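Local coordinates for protein periplasmic beta-glucosidase (Pseudomonas aeruginosa, PDB 6R5T) that probably hydrolyses terminal, non-reducing beta-D-glucosyl residues and releases beta-D-glucose, as a periplasmic glycoside hydrolase of family 3, at residues I87-S91 / L92-A96; A95-D99 / P100-A104; T149-L152 / S153-V157; W246-K249 / G250-S254; R569-G572 / Q573-V576. The protein carries 1 engineered substitution. All blocks are in the same frame, centred on the assembly; numbering follows the deposited sequence.

Contact 1. Residues I87-S91 / L92-A96; sequences IFPIS and LGLAA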
loop_
_atom_site.group_PDB
_atom_site.type_symbol
_atom_site.label_atom_id
_atom_site.label_comp_id
_atom_site.label_asym_id
_atom_site.label_seq_id
_atom_site.Cartn_x
_atom_site.Cartn_y
_atom_site.Cartn_z
ATOM N N ILE A 87 29.500 16.812 6.123
ATOM C CA ILE A 87 28.287 15.979 5.922
ATOM C C ILE A 87 28.545 14.571 6.442
ATOM O O ILE A 87 29.483 13.892 6.044
ATOM C CB ILE A 87 27.859 16.035 4.460
ATOM C CG1 ILE A 87 27.718 17.484 3.968
ATOM C CG2 ILE A 87 26.581 15.236 4.293
ATOM C CD1 ILE A 87 26.925 18.405 4.909
ATOM N N PHE A 88 27.669 14.131 7.325
ATOM C CA PHE A 88 27.629 12.782 7.856
ATOM C C PHE A 88 26.828 11.925 6.894
ATOM O O PHE A 88 26.201 12.390 5.960
ATOM C CB PHE A 88 27.039 12.814 9.265
ATOM C CG PHE A 88 27.909 13.560 10.248
ATOM C CD1 PHE A 88 28.943 12.927 10.915
ATOM C CD2 PHE A 88 27.717 14.909 10.468
ATOM C CE1 PHE A 88 29.792 13.636 11.757
ATOM C CE2 PHE A 88 28.557 15.626 11.311
ATOM C CZ PHE A 88 29.594 14.982 11.958
ATOM N N PRO A 89 26.798 10.609 7.135
ATOM C CA PRO A 89 25.861 9.782 6.364
ATOM C C PRO A 89 24.440 10.315 6.472
ATOM O O PRO A 89 24.074 10.926 7.465
ATOM C CB PRO A 89 25.930 8.406 7.045
ATOM C CG PRO A 89 27.334 8.391 7.641
ATOM C CD PRO A 89 27.579 9.823 8.067
ATOM N N ILE A 90 23.653 9.988 5.458
ATOM C CA ILE A 90 22.195 10.161 5.537
ATOM C C ILE A 90 21.664 9.508 6.773
ATOM O O ILE A 90 22.231 8.540 7.303
ATOM C CB ILE A 90 21.509 9.712 4.233
ATOM C CG1 ILE A 90 21.843 8.251 3.887
ATOM C CG2 ILE A 90 21.859 10.619 3.098
ATOM C CD1 ILE A 90 20.858 7.601 2.956
ATOM N N SER A 91 20.518 10.001 7.262
ATOM C CA SER A 91 19.905 9.480 8.503
ATOM C C SER A 91 19.716 7.969 8.450
ATOM O O SER A 91 19.884 7.320 9.460
ATOM C CB SER A 91 18.613 10.194 8.815
ATOM O OG SER A 91 18.892 11.544 9.084
ATOM N N LEU A 92 19.326 7.418 7.300
ATOM C CA LEU A 92 19.058 5.968 7.276
ATOM C C LEU A 92 20.372 5.229 7.569
ATOM O O LEU A 92 20.357 4.178 8.187
ATOM C CB LEU A 92 18.435 5.676 5.903
ATOM C CG LEU A 92 17.915 4.272 5.722
ATOM C CD1 LEU A 92 16.825 3.959 6.719
ATOM C CD2 LEU A 92 17.432 4.166 4.278
ATOM N N GLY A 93 21.533 5.762 7.173
ATOM C CA GLY A 93 22.874 5.240 7.466
ATOM C C GLY A 93 23.264 5.491 8.919
ATOM O O GLY A 93 23.859 4.642 9.577
ATOM N N LEU A 94 22.953 6.654 9.467
ATOM C CA LEU A 94 23.210 6.924 10.888
ATOM C C LEU A 94 22.444 5.935 11.748
ATOM O O LEU A 94 22.961 5.490 12.779
ATOM C CB LEU A 94 22.777 8.349 11.252
ATOM C CG LEU A 94 23.534 9.476 10.576
ATOM C CD1 LEU A 94 22.907 10.844 10.860
ATOM C CD2 LEU A 94 24.984 9.465 11.075
ATOM N N ALA A 95 21.191 5.629 11.406
ATOM C CA ALA A 95 20.386 4.696 12.191
ATOM C C ALA A 95 21.058 3.329 12.202
ATOM O O ALA A 95 20.957 2.642 13.204
ATOM C CB ALA A 95 18.977 4.611 11.627
ATOM N N ALA A 96 21.706 2.944 11.116
ATOM C CA ALA A 96 22.317 1.620 10.993
ATOM C C ALA A 96 23.487 1.484 11.956
ATOM O O ALA A 96 23.981 0.344 12.126
ATOM C CB ALA A 96 22.744 1.338 9.567
#

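Contact 2. Residues A95-D99 / P100-A104; sequences AASWD and PEVVA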
loop_
_atom_site.group_PDB
_atom_site.type_symbol
_atom_site.label_atom_id
_atom_site.label_comp_id
_atom_site.label_asym_id
_atom_site.label_seq_id
_atom_site.Cartn_x
_atom_site.Cartn_y
_atom_site.Cartn_z
ATOM N N ALA A 95 21.191 5.629 11.406
ATOM C CA ALA A 95 20.386 4.696 12.191
ATOM C C ALA A 95 21.058 3.329 12.202
ATOM O O ALA A 95 20.957 2.642 13.204
ATOM C CB ALA A 95 18.977 4.611 11.627
ATOM N N ALA A 96 21.706 2.944 11.116
ATOM C CA ALA A 96 22.317 1.620 10.993
ATOM C C ALA A 96 23.487 1.484 11.956
ATOM O O ALA A 96 23.981 0.344 12.126
ATOM C CB ALA A 96 22.744 1.338 9.567
ATOM N N SER A 97 23.954 2.580 12.547
ATOM C CA SER A 97 24.959 2.496 13.632
ATOM C C SER A 97 24.382 1.813 14.884
ATOM O O SER A 97 25.179 1.371 15.715
ATOM C CB SER A 97 25.524 3.842 13.977
ATOM O OG SER A 97 24.596 4.608 14.774
ATOM N N TRP A 98 23.070 1.899 15.099
ATOM C CA TRP A 98 22.439 1.377 16.340
ATOM C C TRP A 98 23.158 1.922 17.583
ATOM O O TRP A 98 23.275 1.211 18.605
ATOM C CB TRP A 98 22.405 -0.154 16.353
ATOM C CG TRP A 98 21.417 -0.737 15.392
ATOM C CD1 TRP A 98 21.540 -0.846 14.047
ATOM C CD2 TRP A 98 20.145 -1.270 15.715
ATOM N NE1 TRP A 98 20.430 -1.434 13.500
ATOM C CE2 TRP A 98 19.564 -1.753 14.516
ATOM C CE3 TRP A 98 19.445 -1.451 16.915
ATOM C CZ2 TRP A 98 18.322 -2.352 14.482
ATOM C CZ3 TRP A 98 18.243 -2.094 16.879
ATOM C CH2 TRP A 98 17.666 -2.515 15.680
ATOM N N ASP A 99 23.568 3.179 17.545
ATOM C CA ASP A 99 24.398 3.727 18.641
ATOM C C ASP A 99 23.950 5.160 18.852
ATOM O O ASP A 99 24.312 6.031 18.106
ATOM C CB ASP A 99 25.881 3.590 18.312
ATOM C CG ASP A 99 26.720 4.023 19.504
ATOM O OD1 ASP A 99 26.158 4.640 20.422
ATOM O OD2 ASP A 99 27.877 3.668 19.518
ATOM N N PRO A 100 23.116 5.405 19.857
ATOM C CA PRO A 100 22.681 6.760 20.149
ATOM C C PRO A 100 23.854 7.731 20.320
ATOM O O PRO A 100 23.706 8.904 19.995
ATOM C CB PRO A 100 21.881 6.584 21.444
ATOM C CG PRO A 100 21.455 5.154 21.457
ATOM C CD PRO A 100 22.546 4.394 20.758
ATOM N N GLU A 101 25.011 7.281 20.816
ATOM C CA GLU A 101 26.149 8.230 20.948
ATOM C C GLU A 101 26.716 8.634 19.588
ATOM O O GLU A 101 27.169 9.797 19.442
ATOM C CB GLU A 101 27.266 7.659 21.820
ATOM C CG GLU A 101 26.797 7.505 23.255
ATOM C CD GLU A 101 27.887 7.603 24.312
ATOM O OE1 GLU A 101 29.059 7.206 24.027
ATOM O OE2 GLU A 101 27.560 8.076 25.426
ATOM N N VAL A 102 26.707 7.759 18.604
ATOM C CA VAL A 102 27.198 8.132 17.256
ATOM C C VAL A 102 26.219 9.142 16.661
ATOM O O VAL A 102 26.627 10.160 16.037
ATOM C CB VAL A 102 27.288 6.854 16.405
ATOM C CG1 VAL A 102 27.538 7.163 14.947
ATOM C CG2 VAL A 102 28.359 5.960 16.972
ATOM N N VAL A 103 24.931 8.839 16.774
ATOM C CA VAL A 103 23.905 9.742 16.230
ATOM C C VAL A 103 24.017 11.097 16.933
ATOM O O VAL A 103 24.009 12.130 16.207
ATOM C CB VAL A 103 22.500 9.128 16.337
ATOM C CG1 VAL A 103 21.459 10.112 15.839
ATOM C CG2 VAL A 103 22.464 7.830 15.552
ATOM N N ALA A 104 24.158 11.110 18.256
ATOM C CA ALA A 104 24.302 12.378 19.012
ATOM C C ALA A 104 25.506 13.153 18.485
ATOM O O ALA A 104 25.454 14.379 18.348
ATOM C CB ALA A 104 24.431 12.139 20.496
#

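Contact 3. Residues T149-L152 / S153-V157; sequences TSLL and SGVMV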
loop_
_atom_site.group_PDB
_atom_site.type_symbol
_atom_site.label_atom_id
_atom_site.label_comp_id
_atom_site.label_asym_id
_atom_site.label_seq_id
_atom_site.Cartn_x
_atom_site.Cartn_y
_atom_site.Cartn_z
ATOM N N THR A 149 13.297 4.683 16.106
ATOM C CA THR A 149 13.132 6.051 15.594
ATOM C C THR A 149 12.755 7.006 16.750
ATOM O O THR A 149 13.272 8.162 16.775
ATOM C CB THR A 149 12.117 6.112 14.466
ATOM O OG1 THR A 149 12.677 5.370 13.370
ATOM C CG2 THR A 149 11.777 7.532 14.060
ATOM N N SER A 150 11.939 6.554 17.685
ATOM C CA SER A 150 11.550 7.378 18.869
ATOM C C SER A 150 12.798 7.699 19.700
ATOM O O SER A 150 12.985 8.867 20.123
ATOM C CB SER A 150 10.493 6.755 19.669
ATOM O OG SER A 150 9.306 6.671 18.908
ATOM N N LEU A 151 13.629 6.706 19.944
ATOM C CA LEU A 151 14.849 6.917 20.735
ATOM C C LEU A 151 15.747 7.931 20.022
ATOM O O LEU A 151 16.225 8.908 20.655
ATOM C CB LEU A 151 15.537 5.555 20.899
ATOM C CG LEU A 151 16.752 5.501 21.809
ATOM C CD1 LEU A 151 17.044 4.039 22.143
ATOM C CD2 LEU A 151 17.994 6.050 21.182
ATOM N N LEU A 152 16.006 7.739 18.744
ATOM C CA LEU A 152 16.922 8.605 17.981
ATOM C C LEU A 152 16.329 10.014 17.836
ATOM O O LEU A 152 17.082 10.952 17.818
ATOM C CB LEU A 152 17.296 7.954 16.651
ATOM C CG LEU A 152 18.051 6.626 16.811
ATOM C CD1 LEU A 152 18.505 6.196 15.432
ATOM C CD2 LEU A 152 19.300 6.775 17.712
ATOM N N SER A 153 15.002 10.152 17.754
ATOM C CA SER A 153 14.330 11.457 17.686
ATOM C C SER A 153 14.724 12.275 18.926
ATOM O O SER A 153 15.155 13.417 18.773
ATOM C CB SER A 153 12.840 11.252 17.589
ATOM O OG SER A 153 12.116 12.475 17.782
ATOM N N GLY A 154 14.579 11.691 20.096
ATOM C CA GLY A 154 14.928 12.384 21.349
ATOM C C GLY A 154 16.418 12.686 21.405
ATOM O O GLY A 154 16.812 13.793 21.784
ATOM N N VAL A 155 17.264 11.762 20.998
ATOM C CA VAL A 155 18.740 11.980 20.985
ATOM C C VAL A 155 19.127 13.167 20.104
ATOM O O VAL A 155 19.935 14.023 20.498
ATOM C CB VAL A 155 19.444 10.689 20.511
ATOM C CG1 VAL A 155 20.882 10.934 20.157
ATOM C CG2 VAL A 155 19.314 9.615 21.554
ATOM N N MET A 156 18.563 13.260 18.914
ATOM C CA MET A 156 18.860 14.329 17.965
ATOM C C MET A 156 18.433 15.671 18.574
ATOM O O MET A 156 19.218 16.615 18.530
ATOM C CB MET A 156 18.071 14.136 16.675
ATOM C CG MET A 156 18.520 12.932 15.831
ATOM S SD MET A 156 20.043 13.213 14.953
ATOM C CE MET A 156 19.677 14.591 13.876
ATOM N N VAL A 157 17.241 15.735 19.116
ATOM C CA VAL A 157 16.778 17.008 19.727
ATOM C C VAL A 157 17.728 17.446 20.849
ATOM O O VAL A 157 18.140 18.615 20.894
ATOM C CB VAL A 157 15.356 16.863 20.240
ATOM C CG1 VAL A 157 14.942 18.047 21.079
ATOM C CG2 VAL A 157 14.405 16.685 19.060
#

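Contact 4. Residues W246-K249 / G250-S254; sequences WGFK and GLTIS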
loop_
_atom_site.group_PDB
_atom_site.type_symbol
_atom_site.label_atom_id
_atom_site.label_comp_id
_atom_site.label_asym_id
_atom_site.label_seq_id
_atom_site.Cartn_x
_atom_site.Cartn_y
_atom_site.Cartn_z
ATOM N N TRP A 246 -0.449 16.485 24.441
ATOM C CA TRP A 246 0.992 16.298 24.607
ATOM C C TRP A 246 1.636 17.451 25.343
ATOM O O TRP A 246 2.814 17.304 25.729
ATOM C CB TRP A 246 1.662 16.122 23.241
ATOM C CG TRP A 246 1.355 14.825 22.566
ATOM C CD1 TRP A 246 0.629 13.764 23.019
ATOM C CD2 TRP A 246 1.865 14.436 21.280
ATOM N NE1 TRP A 246 0.641 12.743 22.098
ATOM C CE2 TRP A 246 1.384 13.140 21.006
ATOM C CE3 TRP A 246 2.670 15.077 20.330
ATOM C CZ2 TRP A 246 1.686 12.472 19.813
ATOM C CZ3 TRP A 246 2.972 14.418 19.153
ATOM C CH2 TRP A 246 2.516 13.117 18.916
ATOM N N GLY A 247 0.956 18.585 25.447
ATOM C CA GLY A 247 1.499 19.692 26.251
ATOM C C GLY A 247 2.593 20.454 25.534
ATOM O O GLY A 247 3.385 21.118 26.206
ATOM N N PHE A 248 2.661 20.409 24.194
ATOM C CA PHE A 248 3.728 21.133 23.473
ATOM C C PHE A 248 3.542 22.637 23.673
ATOM O O PHE A 248 2.394 23.095 23.482
ATOM C CB PHE A 248 3.661 20.819 21.991
ATOM C CG PHE A 248 4.654 21.553 21.134
ATOM C CD1 PHE A 248 6.021 21.421 21.345
ATOM C CD2 PHE A 248 4.206 22.352 20.093
ATOM C CE1 PHE A 248 6.902 22.095 20.524
ATOM C CE2 PHE A 248 5.112 23.011 19.269
ATOM C CZ PHE A 248 6.448 22.835 19.458
ATOM N N LYS A 249 4.612 23.333 24.077
ATOM C CA LYS A 249 4.550 24.791 24.386
ATOM C C LYS A 249 5.299 25.632 23.356
ATOM O O LYS A 249 5.471 26.837 23.583
ATOM C CB LYS A 249 5.173 25.059 25.753
ATOM C CG LYS A 249 4.571 24.246 26.873
ATOM C CD LYS A 249 3.134 24.575 27.090
ATOM C CE LYS A 249 2.891 25.216 28.446
ATOM N NZ LYS A 249 1.589 25.928 28.488
ATOM N N GLY A 250 5.788 25.043 22.262
ATOM C CA GLY A 250 6.683 25.694 21.320
ATOM C C GLY A 250 5.955 26.192 20.087
ATOM O O GLY A 250 4.735 26.529 20.134
ATOM N N LEU A 251 6.706 26.296 19.009
ATOM C CA LEU A 251 6.327 26.973 17.772
ATOM C C LEU A 251 5.918 25.937 16.706
ATOM O O LEU A 251 6.720 24.989 16.432
ATOM C CB LEU A 251 7.538 27.766 17.299
ATOM C CG LEU A 251 7.365 28.530 16.003
ATOM C CD1 LEU A 251 6.289 29.584 16.157
ATOM C CD2 LEU A 251 8.689 29.152 15.573
ATOM N N THR A 252 4.762 26.106 16.092
ATOM C CA THR A 252 4.424 25.304 14.891
ATOM C C THR A 252 4.753 26.084 13.626
ATOM O O THR A 252 4.388 27.289 13.488
ATOM C CB THR A 252 2.979 24.841 14.945
ATOM O OG1 THR A 252 2.148 25.997 15.099
ATOM C CG2 THR A 252 2.717 23.892 16.096
ATOM N N ILE A 253 5.369 25.438 12.660
ATOM C CA ILE A 253 5.798 26.076 11.413
ATOM C C ILE A 253 5.146 25.312 10.272
ATOM O O ILE A 253 5.298 24.089 10.227
ATOM C CB ILE A 253 7.324 26.067 11.278
ATOM C CG1 ILE A 253 7.981 26.659 12.517
ATOM C CG2 ILE A 253 7.741 26.725 9.981
ATOM C CD1 ILE A 253 9.488 26.646 12.494
ATOM N N SER A 254 4.507 26.028 9.358
ATOM C CA SER A 254 3.970 25.410 8.134
ATOM C C SER A 254 5.128 24.950 7.263
ATOM O O SER A 254 6.278 25.424 7.321
ATOM C CB SER A 254 3.084 26.347 7.380
ATOM O OG SER A 254 3.874 27.124 6.501
#

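Contact 5. Residues R569-G572 / Q573-V576; sequences RSVG and QVPV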
loop_
_atom_site.group_PDB
_atom_site.type_symbol
_atom_site.label_atom_id
_atom_site.label_comp_id
_atom_site.label_asym_id
_atom_site.label_seq_id
_atom_site.Cartn_x
_atom_site.Cartn_y
_atom_site.Cartn_z
ATOM N N ARG A 569 12.367 -8.253 -1.459
ATOM C CA ARG A 569 12.912 -8.993 -2.636
ATOM C C ARG A 569 12.568 -8.237 -3.914
ATOM O O ARG A 569 13.351 -8.319 -4.883
ATOM C CB ARG A 569 12.405 -10.430 -2.678
ATOM C CG ARG A 569 12.936 -11.243 -1.522
ATOM C CD ARG A 569 12.283 -12.602 -1.517
ATOM N NE ARG A 569 12.644 -13.334 -0.324
ATOM C CZ ARG A 569 13.759 -14.027 -0.150
ATOM N NH1 ARG A 569 14.634 -14.142 -1.117
ATOM N NH2 ARG A 569 13.954 -14.634 1.003
ATOM N N SER A 570 11.439 -7.538 -3.967
ATOM C CA SER A 570 11.077 -6.727 -5.132
ATOM C C SER A 570 10.045 -5.694 -4.709
ATOM O O SER A 570 9.420 -5.842 -3.660
ATOM C CB SER A 570 10.540 -7.571 -6.267
ATOM O OG SER A 570 9.267 -8.091 -5.912
ATOM N N VAL A 571 9.824 -4.725 -5.566
ATOM C CA VAL A 571 8.844 -3.650 -5.321
ATOM C C VAL A 571 7.433 -4.239 -5.210
ATOM O O VAL A 571 6.593 -3.679 -4.479
ATOM C CB VAL A 571 8.941 -2.580 -6.412
ATOM C CG1 VAL A 571 8.410 -3.053 -7.775
ATOM C CG2 VAL A 571 8.231 -1.321 -5.943
ATOM N N GLY A 572 7.179 -5.385 -5.855
ATOM C CA GLY A 572 5.843 -5.967 -5.784
ATOM C C GLY A 572 5.537 -6.578 -4.452
ATOM O O GLY A 572 4.383 -6.994 -4.280
ATOM N N GLN A 573 6.488 -6.637 -3.511
ATOM C CA GLN A 573 6.219 -7.088 -2.120
ATOM C C GLN A 573 5.918 -5.915 -1.179
ATOM O O GLN A 573 5.622 -6.201 -0.023
ATOM C CB GLN A 573 7.402 -7.905 -1.600
ATOM C CG GLN A 573 7.725 -9.082 -2.520
ATOM C CD GLN A 573 8.110 -10.374 -1.846
ATOM O OE1 GLN A 573 8.007 -10.513 -0.619
ATOM N NE2 GLN A 573 8.529 -11.349 -2.669
ATOM N N VAL A 574 5.962 -4.666 -1.624
ATOM C CA VAL A 574 5.833 -3.513 -0.690
ATOM C C VAL A 574 4.420 -3.513 -0.153
ATOM O O VAL A 574 3.455 -3.703 -0.903
ATOM C CB VAL A 574 6.241 -2.219 -1.393
ATOM C CG1 VAL A 574 5.749 -0.974 -0.687
ATOM C CG2 VAL A 574 7.740 -2.195 -1.612
ATOM N N PRO A 575 4.232 -3.275 1.157
ATOM C CA PRO A 575 5.295 -3.087 2.141
ATOM C C PRO A 575 5.734 -4.379 2.799
ATOM O O PRO A 575 4.970 -5.286 2.997
ATOM C CB PRO A 575 4.596 -2.226 3.187
ATOM C CG PRO A 575 3.185 -2.791 3.198
ATOM C CD PRO A 575 2.901 -3.086 1.754
ATOM N N VAL A 576 7.007 -4.415 3.160
ATOM C CA VAL A 576 7.514 -5.484 4.045
ATOM C C VAL A 576 8.191 -4.769 5.202
ATOM O O VAL A 576 8.959 -3.842 5.017
ATOM C CB VAL A 576 8.483 -6.473 3.384
ATOM C CG1 VAL A 576 7.746 -7.405 2.440
ATOM C CG2 VAL A 576 9.614 -5.736 2.707
HETATM O O HOH W 1 10.285 -9.287 0.248
#

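Contact 1. Residues I87-S91 / L92-A96
Ile90 and Leu94 close the first turn of the short helix 91-95, with Ile90 at the N-cap. The helix belongs to the N-terminal domain of the family 3 glycosidase, which has a barrel of parallel strands, and follows the loop after strand 75-78.

The polar part of the contact is all backbone. Leu94 N donates to Ile90 O at 3.0 Å, and the donor lies in the carbonyl plane. Gly93 N shares the same acceptor, Ile90 O, but its angle of 123° makes that bond weak. One residue on, Ala95 N donates to Ser91 O at 2.9 Å.

The apolar part centres on Leu94. Its CG is anti to the carbonyl carbon (chi1 -64°), which turns the branch back over Pro89. The two side chains cross at about a right angle, with Pro89 CD 4.0 Å from Leu94 CD2. Phe88 adds its CB at 4.3 Å from the same Leu94 CD2, while its ring reaches helix 100-116. Ile90 CD1 lies 4.3 Å from Leu92 CB.

Val358 of helix 352-362 packs on Phe88, Pro89 and Leu94. Backbone bonds of Ile87 to Thr543 and of Ile90 to Phe540 tie the turn to a distant part of the chain. Leu94 also covers the Pro89 carbonyl: Leu94 CG is 3.5 Å from Pro89 O, and Leu94 CD1 is 3.6 Å from it.

Contact 2. Residues A95-D99 / P100-A104
Asp99 meets the start of helix 100-116 with both its side chain and its backbone carbonyl. Its CG stands anti to the backbone N (chi1 -174°), which carries the carboxylate over the first turn. There Asp99 OD1 accepts from Glu101 N at 2.9 Å. The donor comes from above the carboxylate plane, 39° out of it. The other oxygen, Asp99 OD2, lies 3.5 Å from Val102 CG2.

Asp99 O takes the first full-turn bond of the helix, from Val103 N at 3.2 Å, nearly straight at 172°. Val102 N also reaches Asp99 O, at 3.0 Å, but that bond is weak. Asp99 is thus the N-cap residue of helix 100-116, with a side-chain capping bond. The start of the helix would tend to favour the negative charge of Asp99, and Lys678 of strand 672-681 touches its side chain. The acid of Glu101 is near but not in contact.

Val102 is the main apolar partner. Its side chain crosses that of Asp99 at about a right angle. Its other methyl, Val102 CG1, sits 4.0 Å from Ser97 CB. Ser97 OG bonds to Leu94 O, and it also receives a weak bond from Asp99 N at 3.3 Å.

Pro100 follows the cap directly. Its ring packs outward on Leu151 and Val155 of helix 146-161. Val102 packs instead on Val358 and Glu361 of helix 352-362. Trp98 has a positive phi, after a type I turn from Ala95, and its NE1 bonds to Lys562 O.

Contact 3. Residues T149-L152 / S153-V157
Leu151 and Val155 lie side by side, one turn apart, and point the same way. Leu151 CG is anti to the backbone N (chi1 -174°), and its chain runs extended so that CD2 comes 3.8 Å from Val155 CG2. That valine methyl is anti to its own carbonyl carbon and rests close above the backbone, with Val155 CG2 3.3 Å from Leu151 O. The same Leu151 O accepts from Val155 N at 3.1 Å, and the donor lies in the carbonyl plane.

Met156 bends at chi2 and chi3. Its CG packs against the turn before, 3.2 Å from Leu152 O, and its sulfur end leads away to Val103 and Ala107 of helix 100-116. Met156 N donates to Leu152 O at 3.0 Å. This is a regular alpha-helical turn inside helix 146-161, part of the N-terminal domain of the family 3 glycosidase. Bonds from Ser153 N to Thr149 O and from Gly154 N to Ser150 O continue the pattern.

Ser153 holds its OG anti to the backbone N (chi1 169°). This sends the hydroxyl off the helix to Pro207 O, while Ser153 CB stays 3.2 Å from Thr149 O. The hydroxyls of Thr149 and Ser150 instead bond back to the carbonyls of Asp145 and Thr146.

Contact 4. Residues W246-K249 / G250-S254
The Phe248 ring lies against the backbone of Gly250. Over one face sits Gly250 N, 3.4 Å above the ring plane and over its centre. Gly250 CA covers the same ring in a CH-pi contact, 3.8 Å from the centroid and 27° off the normal. At the edge, Leu251 O lies in the ring plane. Also at the edge is the Thr252 methyl, with Thr252 CG2 4.1 Å from Phe248 CE2.

The ring folds forward along the chain because Phe248 CG is anti to its backbone N (chi1 177°). Packing is close: Phe248 CE2 is 3.4 Å from Gly250 C. Gly250 has no side chain, so its backbone can lie this near the ring. Phe248 and Gly250 make no hydrogen bond to each other. Arg243 NH1 instead bonds to both of their carbonyl oxygens, Phe248 O and Gly250 O, and so ties down the bend. Directly after Ser254 come Asn255, the engineered residue, and His256, which both line the glycan pocket.

The bend joins helix 235-245 to strand 251-253 in the barrel of the N-terminal domain. Phe248 packs on Leu242 of that helix and on Val212 of helix 206-213. Leu251 and Ile253 pair with the parallel strand 218-221, and Leu251 touches helix 307-323.

Contact 5. Residues R569-G572 / Q573-V576
Ser570 O accepts from Gln573 N at 3.0 Å, in a bond with an angle of 163° at the hydrogen. One residue on, Val574 N donates to Val571 O at 3.1 Å in the same way. In both bonds the donor stands above the carbonyl plane and not on a lone pair.

Both ends of the Gln573 amide find partners, unequally. Its OE1 takes a weak bond from a water at 2.7 Å, and that water accepts from Arg569 N at 2.9 Å. NE2 is held by Glu602 OE1 and Ala603 O. A bend at chi2 (-141°) puts this amide beside Arg569, with Gln573 NE2 4.0 Å from Arg569 CB. Arg569 NE bonds to Asn604 O. Ser570 OG bonds to the same Glu602 carboxylate oxygen and takes a weak bond from Gly572 N. Val571 CG2 also meets Val574 CG2 at 4.4 Å.

The carbonyls also look to the partner chain. Gly572 O and Val574 O accept from Arg134 of the second subunit, and Pro575 O, after a cis peptide bond, accepts from Arg188 of the second subunit. Val571 packs on Val571 of the second subunit. The motif is a 3-10 turn, closed by bonds three residues apart, in a loop at the dimer interface.

In the fold
From the N terminus, contact 1 starts helix 91-95, and contact 2 caps helix 100-116 just beyond it. They overlap at Ala95 and Ala96; no contact encloses another. Contact 3 lies on helix 146-161 and packs against contact 2: Val103 CG1 is 3.5 Å from Met156 SD. It also touches contact 1 through Ala95 and Leu152. These three form one cluster of helices in the N-terminal domain. Contact 4 closes the bend into strand 251-253 of the same barrel, its nearest atoms about 9 Å from contact 3. Contact 5 lies in the family's C-terminal domain range, touches none of the others and faces the second subunit.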